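PDB 6K5J: GH3 beta-N-acetylglucosaminidase from Paenibacillaceae, which probably hydrolyses terminal beta-linked N-acetylglucosamine residues from the non-reducing ends of oligosaccharides or glycoconjugates, acting as a family 3 glycoside hydrolase. Local coordinates for residues L53-Q58 against L350-T355; Q58-S63 against R126-N131; S137-N142 against V181-G186; P144-I149 against G188-D193; F382-T387 against V516-I521. All blocks are in the same frame, centred on the assembly; numbering follows the deposited sequence.

Contact 1 of 5, residues L53-Q58 against L350-T355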
# COMPACT_ATOMS: atom_id res chain seq x y z
N LEU A 53 -13.93 -4.72 7.67
CA LEU A 53 -14.41 -3.61 6.83
C LEU A 53 -15.43 -4.13 5.83
O LEU A 53 -15.07 -4.62 4.75
CB LEU A 53 -13.23 -2.92 6.13
CG LEU A 53 -12.07 -2.54 7.07
CD1 LEU A 53 -10.83 -2.10 6.27
CD2 LEU A 53 -12.51 -1.42 8.05
N ALA A 54 -16.71 -4.02 6.17
CA ALA A 54 -17.80 -4.40 5.27
C ALA A 54 -18.39 -3.21 4.53
O ALA A 54 -18.47 -3.22 3.30
CB ALA A 54 -18.89 -5.16 6.05
N GLU A 55 -18.81 -2.16 5.25
CA GLU A 55 -19.37 -0.98 4.59
C GLU A 55 -19.17 0.22 5.51
O GLU A 55 -18.94 0.05 6.71
CB GLU A 55 -20.86 -1.18 4.26
CG GLU A 55 -21.74 -1.26 5.50
CD GLU A 55 -23.23 -1.29 5.17
OE1 GLU A 55 -23.68 -0.47 4.35
OE2 GLU A 55 -23.94 -2.14 5.73
N PRO A 56 -19.25 1.45 4.97
CA PRO A 56 -18.96 2.64 5.78
C PRO A 56 -19.73 2.74 7.10
O PRO A 56 -19.12 3.07 8.12
CB PRO A 56 -19.33 3.79 4.83
CG PRO A 56 -18.98 3.24 3.47
CD PRO A 56 -19.32 1.77 3.52
N ALA A 57 -21.04 2.50 7.10
CA ALA A 57 -21.81 2.64 8.33
C ALA A 57 -21.30 1.67 9.40
O ALA A 57 -21.19 2.04 10.57
CB ALA A 57 -23.29 2.39 8.07
N GLN A 58 -20.95 0.45 8.99
CA GLN A 58 -20.45 -0.54 9.93
C GLN A 58 -19.06 -0.16 10.45
O GLN A 58 -18.77 -0.36 11.65
CB GLN A 58 -20.44 -1.92 9.25
CG GLN A 58 -19.61 -2.99 9.98
CD GLN A 58 -18.16 -3.01 9.52
OE1 GLN A 58 -17.87 -2.77 8.35
NE2 GLN A 58 -17.24 -3.26 10.44
N LEU A 350 -23.98 7.95 8.93
CA LEU A 350 -23.93 6.79 8.04
C LEU A 350 -24.85 5.70 8.57
O LEU A 350 -24.71 5.27 9.72
CB LEU A 350 -22.50 6.26 7.93
CG LEU A 350 -21.50 7.27 7.38
CD1 LEU A 350 -20.07 6.72 7.43
CD2 LEU A 350 -21.88 7.62 5.95
N SER A 351 -25.78 5.26 7.72
CA SER A 351 -26.62 4.11 7.98
C SER A 351 -26.32 3.04 6.94
O SER A 351 -25.79 3.34 5.86
CB SER A 351 -28.11 4.46 7.91
OG SER A 351 -28.42 5.53 8.79
N SER A 352 -26.64 1.80 7.28
CA SER A 352 -26.39 0.69 6.37
C SER A 352 -26.94 1.00 4.99
O SER A 352 -28.06 1.51 4.85
CB SER A 352 -27.02 -0.60 6.92
OG SER A 352 -26.67 -1.70 6.09
N GLY A 353 -26.13 0.73 3.97
CA GLY A 353 -26.44 1.10 2.61
C GLY A 353 -25.87 2.44 2.16
O GLY A 353 -25.86 2.71 0.96
N ASP A 354 -25.41 3.28 3.08
CA ASP A 354 -24.86 4.58 2.70
C ASP A 354 -23.50 4.43 2.03
O ASP A 354 -22.73 3.50 2.31
CB ASP A 354 -24.72 5.48 3.92
CG ASP A 354 -26.04 6.12 4.34
OD1 ASP A 354 -27.05 5.94 3.64
OD2 ASP A 354 -26.05 6.79 5.40
N THR A 355 -23.19 5.38 1.15
CA THR A 355 -21.90 5.43 0.48
C THR A 355 -21.28 6.81 0.65
O THR A 355 -21.99 7.81 0.79
CB THR A 355 -22.02 5.12 -1.02
OG1 THR A 355 -20.71 5.12 -1.61
CG2 THR A 355 -22.88 6.16 -1.72
O HOH W 1 -22.54 2.12 4.65
O HOH W 2 -22.61 4.26 11.56
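The start of helix 56-72, with Glu55 at the N-cap position, meets a type II beta turn running from Ser351 to Asp354. The Glu55 carboxylate reaches across and holds the turn with both oxygens. Its OE1 accepts the backbone N-H of Gly353 at 2.8 Å along an almost straight bond (174° at the hydrogen), while its OE2 takes the hydroxyl OG of Ser352, also at 2.8 Å. Both partners come in on the syn side and about 20° from the carboxylate plane, a two-pronged grip that should limit rotation of the group. With CG placed between the backbone N and the carbonyl carbon (chi1 67°) and the chain extended beyond it, Glu55 spans the gap to the loop. The turn has its own bracing: Asp354 N bonds back to Ser351 O, and Ser351 N donates to Asp354 OD2. The contact brings the loop between helices 323-339 and 359-372 against the start of helix 56-72, one of the helices of the TIM-barrel fold. The Ala57 methyl CB packs on the backbone of the loop, 3.3 Å from Ser351 C. Leu350 flanks this spot, with CB near the same alanine and its other end against Pro56, where Leu350 CD1 lies 4.0 Å from Pro56 CB. One water joins Glu55 OE1, Ala57 N and Asp354 O, so the first turn of the helix is linked to the loop through solvent as well; a second water donates to Ala57 O and Leu350 O.

Contact 2 of 5, residues Q58-S63 against R126-N131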
# COMPACT_ATOMS: atom_id res chain seq x y z
N GLN A 58 -20.95 0.45 8.99
CA GLN A 58 -20.45 -0.54 9.93
C GLN A 58 -19.06 -0.16 10.45
O GLN A 58 -18.77 -0.36 11.65
CB GLN A 58 -20.44 -1.92 9.25
CG GLN A 58 -19.61 -2.99 9.98
CD GLN A 58 -18.16 -3.01 9.52
OE1 GLN A 58 -17.87 -2.77 8.35
NE2 GLN A 58 -17.24 -3.26 10.44
N VAL A 59 -18.19 0.38 9.59
CA VAL A 59 -16.84 0.74 10.03
C VAL A 59 -16.91 1.90 11.02
O VAL A 59 -16.26 1.88 12.07
CB VAL A 59 -15.94 1.08 8.83
CG1 VAL A 59 -14.53 1.45 9.30
CG2 VAL A 59 -15.88 -0.10 7.85
N ALA A 60 -17.67 2.94 10.68
CA ALA A 60 -17.84 4.07 11.59
C ALA A 60 -18.39 3.61 12.93
O ALA A 60 -17.92 4.06 13.99
CB ALA A 60 -18.76 5.11 10.95
N LYS A 61 -19.37 2.71 12.92
CA LYS A 61 -19.89 2.17 14.17
C LYS A 61 -18.81 1.43 14.94
O LYS A 61 -18.72 1.55 16.17
CB LYS A 61 -21.05 1.21 13.90
CG LYS A 61 -22.42 1.83 13.83
CD LYS A 61 -23.46 0.72 13.91
CE LYS A 61 -22.96 -0.41 14.82
NZ LYS A 61 -24.06 -1.22 15.44
N LEU A 62 -17.99 0.65 14.24
CA LEU A 62 -16.95 -0.14 14.89
C LEU A 62 -15.89 0.76 15.52
O LEU A 62 -15.46 0.53 16.66
CB LEU A 62 -16.32 -1.10 13.87
CG LEU A 62 -15.07 -1.84 14.32
CD1 LEU A 62 -15.39 -2.75 15.50
CD2 LEU A 62 -14.49 -2.64 13.15
N SER A 63 -15.44 1.78 14.79
CA SER A 63 -14.46 2.70 15.37
C SER A 63 -15.02 3.39 16.61
O SER A 63 -14.33 3.53 17.62
CB SER A 63 -14.02 3.75 14.34
OG SER A 63 -13.39 3.14 13.23
N ARG A 126 -11.32 9.35 7.88
CA ARG A 126 -11.67 10.07 9.11
C ARG A 126 -13.17 10.00 9.38
O ARG A 126 -13.60 9.88 10.53
CB ARG A 126 -11.19 11.52 9.03
CG ARG A 126 -11.18 12.26 10.37
CD ARG A 126 -10.29 11.56 11.40
NE ARG A 126 -10.71 11.84 12.77
CZ ARG A 126 -9.97 12.45 13.70
NH1 ARG A 126 -8.73 12.84 13.42
NH2 ARG A 126 -10.47 12.67 14.91
N ALA A 127 -13.98 10.06 8.31
CA ALA A 127 -15.42 9.90 8.46
C ALA A 127 -15.78 8.53 9.02
O ALA A 127 -16.87 8.37 9.60
CB ALA A 127 -16.11 10.11 7.11
N LEU A 128 -14.90 7.53 8.88
CA LEU A 128 -15.14 6.21 9.42
C LEU A 128 -14.51 6.01 10.80
O LEU A 128 -14.50 4.88 11.30
CB LEU A 128 -14.62 5.14 8.45
CG LEU A 128 -15.14 5.22 7.02
CD1 LEU A 128 -14.64 4.02 6.21
CD2 LEU A 128 -16.66 5.28 6.98
N GLY A 129 -13.99 7.07 11.41
CA GLY A 129 -13.34 6.94 12.70
C GLY A 129 -11.91 6.44 12.64
O GLY A 129 -11.32 6.14 13.69
N ILE A 130 -11.35 6.33 11.45
CA ILE A 130 -9.95 5.94 11.27
C ILE A 130 -9.10 7.21 11.27
O ILE A 130 -9.36 8.14 10.50
CB ILE A 130 -9.78 5.15 9.96
CG1 ILE A 130 -10.57 3.85 10.03
CG2 ILE A 130 -8.31 4.90 9.65
CD1 ILE A 130 -10.93 3.25 8.67
N ASN A 131 -8.08 7.25 12.12
CA ASN A 131 -7.32 8.47 12.34
C ASN A 131 -5.84 8.30 12.03
O ASN A 131 -5.05 9.21 12.30
CB ASN A 131 -7.51 8.97 13.79
CG ASN A 131 -7.20 7.90 14.82
OD1 ASN A 131 -6.22 7.17 14.70
ND2 ASN A 131 -8.03 7.81 15.86
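Ser63 and Leu128 make the polar link of this contact: the hydroxyl OG of Ser63 donates to Leu128 O at 2.8 Å, lying in the carbonyl plane with a C=O...O angle of 147°. OG stands beside the serine's own backbone N (chi1 -62°), which turns it to the carbonyl; the same oxygen is also hydrogen-bonded to Tyr48 OH. Leu128 O receives a second, softer approach from Ala60, whose CA lies 3.4 Å away and directs its C-H at the oxygen. Around this carbonyl the packing is close. Ser63 CB sits 3.7 Å from Gly129 CA, an approach suited to a residue that has no side chain. The CG1 branch of Val59, anti to its backbone N, reaches Leu128 CB at 3.8 Å and also touches the tip of Ile130, with Val59 CG1 to Ile130 CD1 at 4.1 Å; the leucine's CD1 leans on the same valine.

Leu128 and its carbonyl are positioned by the end of helix 111-127. Gly129, with positive phi, is the C-prime residue of a Schellman motif, in which its N bonds to Arg126 O and Ile130 N to Leu125 O. The helix stops here, leaving Leu128 O facing helix 56-72, and the chain continues toward strand 132-133. Beyond the two segments, Leu128 also packs on Pro56 and Leu92, while Ile130 and Ser63 touch Ile80. The contact thus lays helix 56-72 against the turn that leads from helix 111-127 into strand 132-133, close to strand 79-81, on the outer layer of the TIM-barrel domain.

Contact 3 of 5, residues S137-N142 against V181-G186. With NAG (2-acetamido-2-deoxy-beta-D-glucopyranose), chain B.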
# COMPACT_ATOMS: atom_id res chain seq x y z
N SER A 137 3.78 5.01 1.07
CA SER A 137 5.11 4.50 0.78
C SER A 137 5.96 5.59 0.15
O SER A 137 5.56 6.21 -0.84
CB SER A 137 5.02 3.31 -0.17
OG SER A 137 6.31 2.99 -0.69
N LEU A 138 7.15 5.82 0.73
CA LEU A 138 8.19 6.62 0.11
C LEU A 138 9.30 5.75 -0.45
O LEU A 138 10.41 6.24 -0.69
CB LEU A 138 8.76 7.63 1.12
CG LEU A 138 7.77 8.67 1.64
CD1 LEU A 138 8.51 9.71 2.49
CD2 LEU A 138 7.02 9.34 0.48
N ASP A 139 9.03 4.47 -0.66
CA ASP A 139 10.01 3.60 -1.29
C ASP A 139 10.20 4.01 -2.74
O ASP A 139 9.26 4.44 -3.42
CB ASP A 139 9.59 2.14 -1.18
CG ASP A 139 9.26 1.73 0.26
OD1 ASP A 139 10.15 1.85 1.14
OD2 ASP A 139 8.12 1.30 0.52
N ILE A 140 11.44 3.90 -3.22
CA ILE A 140 11.82 4.29 -4.57
C ILE A 140 12.11 3.00 -5.34
O ILE A 140 13.12 2.34 -5.08
CB ILE A 140 13.03 5.23 -4.58
CG1 ILE A 140 12.74 6.52 -3.80
CG2 ILE A 140 13.42 5.60 -6.02
CD1 ILE A 140 14.01 7.24 -3.29
N ASN A 141 11.21 2.64 -6.26
CA ASN A 141 11.30 1.34 -6.94
C ASN A 141 12.26 1.45 -8.12
O ASN A 141 11.86 1.53 -9.29
CB ASN A 141 9.92 0.87 -7.38
CG ASN A 141 9.85 -0.63 -7.57
OD1 ASN A 141 9.57 -1.37 -6.62
ND2 ASN A 141 10.11 -1.09 -8.79
N ASN A 142 13.55 1.50 -7.80
CA ASN A 142 14.62 1.55 -8.79
C ASN A 142 15.04 0.16 -9.26
O ASN A 142 15.94 0.05 -10.10
CB ASN A 142 15.84 2.26 -8.20
CG ASN A 142 16.42 1.51 -7.04
OD1 ASN A 142 15.75 1.32 -6.03
ND2 ASN A 142 17.65 1.02 -7.20
N VAL A 181 4.92 7.47 6.79
CA VAL A 181 5.75 7.19 5.63
C VAL A 181 6.52 5.89 5.87
O VAL A 181 6.97 5.61 6.99
CB VAL A 181 6.69 8.37 5.32
CG1 VAL A 181 5.85 9.55 4.84
CG2 VAL A 181 7.53 8.77 6.54
N LYS A 182 6.67 5.09 4.81
CA LYS A 182 7.23 3.75 4.93
C LYS A 182 7.96 3.40 3.63
O LYS A 182 7.69 4.01 2.59
CB LYS A 182 6.12 2.73 5.28
CG LYS A 182 5.07 2.51 4.16
CD LYS A 182 3.91 1.61 4.67
CE LYS A 182 2.97 1.17 3.53
NZ LYS A 182 1.79 0.40 4.07
N HIS A 183 8.90 2.46 3.68
CA HIS A 183 9.37 1.69 4.82
C HIS A 183 10.83 2.10 5.09
O HIS A 183 11.73 1.72 4.32
CB HIS A 183 9.29 0.18 4.55
CG HIS A 183 7.94 -0.31 4.13
ND1 HIS A 183 7.45 -0.17 2.85
CD2 HIS A 183 6.97 -0.96 4.83
CE1 HIS A 183 6.25 -0.72 2.77
NE2 HIS A 183 5.93 -1.20 3.96
N PHE A 184 11.05 2.84 6.16
CA PHE A 184 12.34 3.50 6.38
C PHE A 184 13.44 2.47 6.69
O PHE A 184 13.21 1.56 7.48
CB PHE A 184 12.22 4.51 7.52
CG PHE A 184 13.49 5.27 7.81
CD1 PHE A 184 14.41 4.78 8.73
CD2 PHE A 184 13.75 6.48 7.18
CE1 PHE A 184 15.59 5.47 8.99
CE2 PHE A 184 14.92 7.19 7.44
CZ PHE A 184 15.85 6.68 8.35
N PRO A 185 14.66 2.64 6.14
CA PRO A 185 15.11 3.77 5.31
C PRO A 185 14.91 3.59 3.80
O PRO A 185 15.52 4.33 3.03
CB PRO A 185 16.61 3.85 5.63
CG PRO A 185 17.00 2.43 5.91
CD PRO A 185 15.79 1.81 6.60
N GLY A 186 14.09 2.63 3.37
CA GLY A 186 13.80 2.52 1.95
C GLY A 186 13.87 1.10 1.44
O GLY A 186 14.94 0.50 1.40
C1 NAG B . 3.51 -5.31 6.25
C2 NAG B . 3.73 -4.30 5.10
C3 NAG B . 3.36 -2.87 5.53
C4 NAG B . 2.00 -2.83 6.20
C5 NAG B . 1.98 -3.82 7.35
C6 NAG B . 0.67 -3.87 8.11
C7 NAG B . 5.51 -4.44 3.39
C8 NAG B . 7.00 -4.45 3.15
N2 NAG B . 5.12 -4.35 4.67
O1 NAG B . 3.58 -6.59 5.72
O3 NAG B . 3.35 -2.01 4.39
O4 NAG B . 1.73 -1.52 6.69
O5 NAG B . 2.21 -5.13 6.82
O6 NAG B . -0.36 -4.46 7.32
O7 NAG B . 4.70 -4.49 2.46
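Asp139 holds His183 through both carboxylate oxygens. OD2 uses its syn lone pair to accept from His183 ND1 at 2.8 Å, the ring and carboxylate planes nearly coplanar (7° apart), and OD1 accepts the backbone N of the same residue at 2.9 Å in a nearly linear bond (179°). OD2 also receives the hydroxyl OG of Ser137 from above the carboxylate plane; that OG in turn accepts Asp139 N, closing an ST turn. Leu138 N donates to Lys182 O at 2.7 Å, beside the single beta bridge of Ser137 with Lys182.

On its far edge, His183 NE2 is hydrogen-bonded to O3 of the N-acetylglucosamine at 2.7 Å. Lys182, extended beyond CG, brings NZ to the same O3 at 2.9 Å, and NZ also bonds to Phe134 O and forms a salt bridge with Glu85. The imidazole is sandwiched: Lys182 CG covers the centre of one face, and the sugar's acetyl methyl C8 lies toward the rim of the other. Outside this polar centre, Leu138 CD1 meets Val181 CG1 at 3.6 Å. A cis peptide joins Lys182 to His183. The bond to Asp139 should restrain the ring, consistent with His183 and Lys182 together recognising the O3 hydroxyl.

Contact 4 of 5, residues P144-I149 against G188-D193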
# COMPACT_ATOMS: atom_id res chain seq x y z
N PRO A 144 13.39 -3.12 -11.03
CA PRO A 144 12.14 -3.63 -11.62
C PRO A 144 11.75 -5.00 -11.11
O PRO A 144 10.56 -5.35 -11.16
CB PRO A 144 12.43 -3.63 -13.13
CG PRO A 144 13.94 -3.70 -13.24
CD PRO A 144 14.48 -2.99 -12.02
N GLY A 145 12.71 -5.77 -10.58
CA GLY A 145 12.45 -7.06 -9.95
C GLY A 145 11.88 -7.01 -8.55
O GLY A 145 11.57 -8.07 -8.00
N ASN A 146 11.71 -5.83 -7.96
CA ASN A 146 11.24 -5.75 -6.58
C ASN A 146 9.91 -6.48 -6.42
O ASN A 146 8.92 -6.10 -7.07
CB ASN A 146 11.10 -4.29 -6.14
CG ASN A 146 10.85 -4.16 -4.64
OD1 ASN A 146 10.04 -4.88 -4.06
ND2 ASN A 146 11.56 -3.23 -4.00
N PRO A 147 9.83 -7.53 -5.60
CA PRO A 147 8.61 -8.34 -5.54
C PRO A 147 7.57 -7.85 -4.55
O PRO A 147 6.48 -8.44 -4.50
CB PRO A 147 9.15 -9.71 -5.09
CG PRO A 147 10.26 -9.34 -4.13
CD PRO A 147 10.92 -8.10 -4.77
N VAL A 148 7.85 -6.82 -3.76
CA VAL A 148 6.92 -6.38 -2.73
C VAL A 148 6.49 -4.92 -2.87
O VAL A 148 5.39 -4.57 -2.41
CB VAL A 148 7.51 -6.64 -1.32
CG1 VAL A 148 8.78 -5.86 -1.11
CG2 VAL A 148 6.47 -6.33 -0.22
N ILE A 149 7.28 -4.07 -3.53
CA ILE A 149 6.90 -2.67 -3.70
C ILE A 149 6.20 -2.49 -5.04
O ILE A 149 4.96 -2.46 -5.10
CB ILE A 149 8.12 -1.75 -3.54
CG1 ILE A 149 8.80 -2.01 -2.19
CG2 ILE A 149 7.73 -0.25 -3.67
CD1 ILE A 149 7.88 -1.84 -0.94
N GLY A 188 12.79 0.09 -1.67
CA GLY A 188 12.57 0.05 -3.12
C GLY A 188 13.59 -0.74 -3.91
O GLY A 188 13.28 -1.19 -5.02
N ASP A 189 14.79 -0.93 -3.37
CA ASP A 189 15.87 -1.60 -4.09
C ASP A 189 15.84 -3.12 -3.93
O ASP A 189 16.49 -3.82 -4.71
CB ASP A 189 17.23 -1.03 -3.61
CG ASP A 189 18.43 -1.60 -4.36
OD1 ASP A 189 18.71 -1.14 -5.48
OD2 ASP A 189 19.12 -2.49 -3.81
N THR A 190 15.06 -3.65 -2.98
CA THR A 190 15.18 -5.05 -2.59
C THR A 190 14.72 -5.98 -3.70
O THR A 190 13.65 -5.78 -4.29
CB THR A 190 14.36 -5.35 -1.33
OG1 THR A 190 12.98 -5.03 -1.55
CG2 THR A 190 14.90 -4.56 -0.13
N GLY A 191 15.51 -7.01 -3.98
CA GLY A 191 15.04 -8.11 -4.79
C GLY A 191 14.31 -9.19 -4.02
O GLY A 191 13.79 -10.13 -4.61
N GLU A 192 14.25 -9.06 -2.70
CA GLU A 192 13.57 -10.03 -1.85
C GLU A 192 12.49 -9.34 -1.02
O GLU A 192 12.54 -8.14 -0.78
CB GLU A 192 14.56 -10.74 -0.93
CG GLU A 192 15.52 -11.64 -1.68
CD GLU A 192 16.30 -12.52 -0.73
OE1 GLU A 192 17.29 -12.02 -0.16
OE2 GLU A 192 15.90 -13.69 -0.55
N ASP A 193 11.52 -10.14 -0.59
CA ASP A 193 10.32 -9.67 0.09
C ASP A 193 10.48 -9.92 1.58
O ASP A 193 10.69 -11.07 1.99
CB ASP A 193 9.09 -10.38 -0.48
CG ASP A 193 7.79 -9.91 0.14
OD1 ASP A 193 7.81 -9.19 1.16
OD2 ASP A 193 6.72 -10.30 -0.39
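Asn146 lays its amide over the backbone of Thr190, CG standing 3.3 Å from Thr190 O. The amide works at both ends. ND2 donates to Gly188 O at 2.9 Å, a partner in the amide plane that is itself approached from high above its carbonyl plane (72°), and also bonds to His187 O. OD1 folds back on its own loop, taking Val148 N in the carbonyl plane and Ile149 N from above it, the Asx turn and Asx motif that curl residues 146-149. CG set anti to the backbone N (chi1 -170°) lets one amide serve both loops.

The Pro147 ring rests on the backbone of Gly191 and Glu192, with CD 3.5 Å from Gly191 O and CG 4.0 Å from Asp193 CB. Val148 meets the Asp193 side chain at about a right angle, CG2 lying 3.4 Å from OD1, an oxygen whose polar partner is His195 ND1. Val148 also touches the bound N-acetylglucosamine, and its carbonyl accepts from Arg152. The loops after strands 132-133 and 178-184 meet beside the sugar; Asp193 and His195 match the Asp-X-His element on the mobile active-site loop of NagZ-like family 3 enzymes, probably serving likewise as general acid/base.

Contact 5 of 5, residues F382-T387 against V516-I521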
# COMPACT_ATOMS: atom_id res chain seq x y z
N PHE A 382 -2.79 2.08 -33.18
CA PHE A 382 -3.26 1.02 -32.31
C PHE A 382 -4.74 1.11 -31.97
O PHE A 382 -5.27 0.18 -31.36
CB PHE A 382 -2.47 1.03 -30.99
CG PHE A 382 -2.54 2.34 -30.27
CD1 PHE A 382 -3.67 2.69 -29.54
CD2 PHE A 382 -1.50 3.25 -30.35
CE1 PHE A 382 -3.75 3.91 -28.89
CE2 PHE A 382 -1.57 4.46 -29.71
CZ PHE A 382 -2.70 4.80 -28.97
N THR A 383 -5.42 2.21 -32.30
CA THR A 383 -6.77 2.41 -31.79
C THR A 383 -7.72 1.34 -32.32
O THR A 383 -7.63 0.92 -33.48
CB THR A 383 -7.27 3.80 -32.15
OG1 THR A 383 -7.03 4.06 -33.53
CG2 THR A 383 -6.53 4.85 -31.32
N LEU A 384 -8.63 0.90 -31.45
CA LEU A 384 -9.54 -0.18 -31.79
C LEU A 384 -10.49 0.23 -32.92
O LEU A 384 -10.92 1.38 -33.00
CB LEU A 384 -10.34 -0.59 -30.56
CG LEU A 384 -9.55 -1.18 -29.39
CD1 LEU A 384 -10.46 -1.34 -28.17
CD2 LEU A 384 -8.92 -2.51 -29.76
N ASP A 385 -10.84 -0.73 -33.77
CA ASP A 385 -11.84 -0.55 -34.82
C ASP A 385 -13.21 -0.92 -34.24
O ASP A 385 -13.48 -2.09 -33.98
CB ASP A 385 -11.49 -1.39 -36.04
CG ASP A 385 -12.47 -1.23 -37.20
OD1 ASP A 385 -13.57 -0.67 -37.01
OD2 ASP A 385 -12.12 -1.67 -38.31
N LYS A 386 -14.06 0.09 -34.04
CA LYS A 386 -15.35 -0.12 -33.39
C LYS A 386 -16.28 -1.01 -34.21
O LYS A 386 -17.23 -1.58 -33.66
CB LYS A 386 -16.03 1.22 -33.13
CG LYS A 386 -17.17 1.16 -32.13
CD LYS A 386 -17.65 2.57 -31.79
CE LYS A 386 -18.89 2.54 -30.94
NZ LYS A 386 -19.32 3.92 -30.58
N THR A 387 -16.03 -1.15 -35.51
CA THR A 387 -16.85 -2.00 -36.37
C THR A 387 -16.50 -3.47 -36.27
O THR A 387 -17.17 -4.31 -36.90
CB THR A 387 -16.74 -1.54 -37.83
OG1 THR A 387 -15.43 -1.84 -38.33
CG2 THR A 387 -16.97 -0.05 -37.91
N VAL A 516 -8.14 5.74 -24.09
CA VAL A 516 -6.93 5.78 -24.92
C VAL A 516 -7.08 4.83 -26.11
O VAL A 516 -6.83 5.21 -27.27
CB VAL A 516 -5.69 5.43 -24.08
CG1 VAL A 516 -4.50 5.09 -25.00
CG2 VAL A 516 -5.35 6.57 -23.14
N LEU A 517 -7.46 3.58 -25.84
CA LEU A 517 -7.54 2.54 -26.87
C LEU A 517 -8.58 2.85 -27.93
O LEU A 517 -8.45 2.37 -29.06
CB LEU A 517 -7.86 1.19 -26.22
CG LEU A 517 -6.83 0.64 -25.24
CD1 LEU A 517 -7.27 -0.70 -24.66
CD2 LEU A 517 -5.47 0.52 -25.93
N THR A 518 -9.60 3.65 -27.61
CA THR A 518 -10.61 4.04 -28.57
C THR A 518 -10.34 5.41 -29.19
O THR A 518 -11.21 5.95 -29.88
CB THR A 518 -12.00 4.01 -27.92
OG1 THR A 518 -12.04 4.89 -26.80
CG2 THR A 518 -12.33 2.61 -27.44
N GLY A 519 -9.17 6.00 -28.94
CA GLY A 519 -8.85 7.27 -29.57
C GLY A 519 -9.59 8.48 -29.02
O GLY A 519 -9.59 9.54 -29.66
N GLN A 520 -10.22 8.36 -27.85
CA GLN A 520 -10.94 9.50 -27.30
C GLN A 520 -10.01 10.46 -26.56
O GLN A 520 -10.26 11.67 -26.58
CB GLN A 520 -12.05 9.00 -26.38
CG GLN A 520 -13.14 8.25 -27.16
CD GLN A 520 -14.21 7.67 -26.27
OE1 GLN A 520 -15.08 8.40 -25.78
NE2 GLN A 520 -14.16 6.35 -26.05
N ILE A 521 -8.96 9.96 -25.92
CA ILE A 521 -7.95 10.82 -25.30
C ILE A 521 -6.58 10.37 -25.76
O ILE A 521 -6.38 9.23 -26.20
CB ILE A 521 -8.03 10.81 -23.76
CG1 ILE A 521 -7.68 9.41 -23.20
CG2 ILE A 521 -9.43 11.24 -23.27
CD1 ILE A 521 -7.80 9.34 -21.63
O HOH W 3 -11.71 3.25 -31.63
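Phe382 and Val516 meet edge on: the ring of Phe382 points its CE1 edge at the end of helix 507-517, with Val516 O near the ring plane and 3.7 Å from CE1. The same ring carbon lies 4.1 Å from Val516 CG1, so a single edge touches both the carbonyl and the side chain of this valine. Setting CG between backbone N and carbonyl carbon (chi1 57°) swings the ring toward the helix. Thr383 follows with its methyl: CG2, beside the backbone N, lies over the turn after the helix, 3.7 Å from Gly519 N. Leu384 then slants across Leu517, its CD1 branch 4.1 Å from Leu517 CB.

Between these side chains the backbones join directly. Leu384 N donates to Leu517 O at 2.8 Å with 165° at the hydrogen, and Thr383 CA approaches the same oxygen at 3.2 Å, so one carbonyl of the last helical turn receives both an N-H and a C-H. Gly519, of positive phi, ends the helix as the C-prime residue of a Schellman motif, with Gly519 N bonded to Val516 O and Gln520 N to Leu515 O.

Phe382 stacks edge-to-face on Phe500 of strand 499-501, which Val516 and Leu517 also touch. Leu384 and Leu517 both reach Val452 of strand 450-455, and helix 413-419 adds Leu417 and Leu413 at their flank; the contact therefore joins the loop between strands 374-377 and 390-396 to the C-terminal end of helix 507-517, over the mixed sheet.

Overall arrangement
From the N terminus, contact 1 opens at residues 53-58 and closes the longest loop, returning at 350-355 and so spanning most of the TIM-barrel domain. Contact 2 lies within that span, joining helix 56-72 to the end of helix 111-127; it shares Gln58 with contact 1, and the two touch through Pro56, Leu128 and Leu350. Contacts 3 and 4, also within the span, cross each other: the loop after strand 132-133 runs beside strand 178-184 and its following loop. They touch through Asn142 and Asp189, while Lys182, His183 and Val148 border the sugar. Contact 5 comes later in the chain, tying a loop and helix of the separate mixed-sheet region.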